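Side-chain contact in transcriptional regulator kdgR (Escherichia coli, PDB 1YSP), which represses transcription of genes for transport and catabolism of 2-keto-3-deoxygluconate and is represented here by its C-terminal IclR-type domain: residues Y85-S88 against I93-T96. Residues are numbered along the deposited sequence; the frame is centred on the assembly and turned at random.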
loop_
_atom_site.group_PDB
_atom_site.type_symbol
_atom_site.label_atom_id
_atom_site.label_comp_id
_atom_site.label_asym_id
_atom_site.label_seq_id
_atom_site.Cartn_x
_atom_site.Cartn_y
_atom_site.Cartn_z
ATOM N N TYR A 85 1.028 7.443 17.640
ATOM C CA TYR A 85 0.091 6.385 17.246
ATOM C C TYR A 85 -1.312 6.657 17.806
ATOM O O TYR A 85 -1.450 7.077 18.934
ATOM C CB TYR A 85 0.629 5.005 17.710
ATOM C CG TYR A 85 1.858 4.559 16.948
ATOM C CD1 TYR A 85 1.715 3.778 15.799
ATOM C CD2 TYR A 85 3.152 4.874 17.390
ATOM C CE1 TYR A 85 2.788 3.318 15.110
ATOM C CE2 TYR A 85 4.272 4.441 16.683
ATOM C CZ TYR A 85 4.073 3.660 15.519
ATOM O OH TYR A 85 5.090 3.142 14.789
ATOM N N LYS A 86 -2.330 6.420 16.997
ATOM C CA LYS A 86 -3.725 6.559 17.406
ATOM C C LYS A 86 -4.507 5.276 17.103
ATOM O O LYS A 86 -4.406 4.705 16.008
ATOM C CB LYS A 86 -4.326 7.792 16.691
ATOM C CG LYS A 86 -3.562 9.040 17.068
ATOM C CD LYS A 86 -4.243 10.298 16.611
ATOM C CE LYS A 86 -3.357 11.460 16.993
ATOM N NZ LYS A 86 -4.080 12.777 16.861
ATOM N N ARG A 87 -5.291 4.800 18.073
ATOM C CA ARG A 87 -6.082 3.603 17.900
ATOM C C ARG A 87 -7.398 3.977 17.213
ATOM O O ARG A 87 -8.316 4.528 17.857
ATOM C CB ARG A 87 -6.371 2.960 19.267
ATOM C CG ARG A 87 -6.998 1.562 19.158
ATOM C CD ARG A 87 -5.931 0.488 19.302
ATOM N NE ARG A 87 -6.534 -0.836 19.393
ATOM C CZ ARG A 87 -6.615 -1.538 20.522
ATOM N NH1 ARG A 87 -6.102 -1.054 21.647
ATOM N NH2 ARG A 87 -7.183 -2.731 20.515
ATOM N N SER A 88 -7.480 3.704 15.910
ATOM C CA SER A 88 -8.732 4.002 15.152
ATOM C C SER A 88 -9.773 2.949 15.367
ATOM O O SER A 88 -10.964 3.232 15.522
ATOM C CB SER A 88 -8.455 4.163 13.655
ATOM O OG SER A 88 -7.766 5.368 13.461
ATOM N N ILE A 93 -2.674 -1.207 14.562
ATOM C CA ILE A 93 -1.365 -1.495 15.162
ATOM C C ILE A 93 -0.868 -0.145 15.731
ATOM O O ILE A 93 -0.737 0.823 14.975
ATOM C CB ILE A 93 -0.309 -2.012 14.100
ATOM C CG1 ILE A 93 -0.733 -3.364 13.500
ATOM C CG2 ILE A 93 1.050 -2.106 14.758
ATOM C CD1 ILE A 93 -0.369 -3.505 12.000
ATOM N N THR A 94 -0.536 -0.076 17.024
ATOM C CA THR A 94 -0.320 1.251 17.635
ATOM C C THR A 94 0.988 1.417 18.404
ATOM O O THR A 94 1.075 2.270 19.322
ATOM C CB THR A 94 -1.530 1.642 18.556
ATOM O OG1 THR A 94 -1.756 0.589 19.508
ATOM C CG2 THR A 94 -2.802 1.795 17.692
ATOM N N SER A 95 2.036 0.675 18.001
ATOM C CA SER A 95 3.403 1.026 18.401
ATOM C C SER A 95 4.387 0.592 17.338
ATOM O O SER A 95 4.107 -0.337 16.560
ATOM C CB SER A 95 3.806 0.341 19.719
ATOM O OG SER A 95 3.755 -1.088 19.658
ATOM N N THR A 96 5.583 1.189 17.358
ATOM C CA THR A 96 6.656 0.726 16.450
ATOM C C THR A 96 7.018 -0.707 16.745
ATOM O O THR A 96 7.238 -1.499 15.820
ATOM C CB THR A 96 7.868 1.646 16.564
ATOM O OG1 THR A 96 7.425 2.967 16.238
ATOM C CG2 THR A 96 9.015 1.208 15.622
#
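With CG of Tyr85 anti to its own carbonyl carbon (chi1 -69°), the phenol ring reaches across the loop and lies over the backbone of Thr94 and Ser95, while OG1 of Thr96, likewise anti to its carbonyl carbon (chi1 -58°), is turned to meet the phenol oxygen. Ser95 CA sits 3.8 Å above the ring plane, over its centre, and the Ser95 carbonyl carbon covers the same ring, 3.6 Å from Tyr85 CZ. At the root of the side chain, Tyr85 CB rests 3.2 Å from Thr94 O. At its far end, Tyr85 OH and Thr96 OG1 share a hydrogen bond of 2.8 Å; the two side chains cross at roughly a right angle. The ring thus lies on the Ser95 backbone, and its hydroxyl is joined to the Thr96 side chain. Replacing Tyr85 by alanine is likely to uncover the Thr94-Ser95 backbone and leave the Thr96 hydroxyl without its phenol partner. Beyond the ring, the methyl of Thr94 does the touching: CG2 packs 3.7 Å from Lys86 O and 3.8 Å from Arg87 CA. In the conformer described, the Arg87 chain bends at chi2 (97°), and its NH2 bonds to Glu90 O in the connecting loop. Tyr85 also meets the ring of Tyr59, whose hydroxyl is hydrogen-bonded to Lys86 N, and touches Leu80 and Leu99 of the flanking helices. The carbonyl oxygen of Ile93 is buried here without a polar partner in the model. Ser95 OG bonds to Ala98 N, the side-chain N-cap that starts helix 96-109; Tyr85 packs across a surface loop of the IclR C-terminal domain, a GAF-like fold, just where this loop enters the helix.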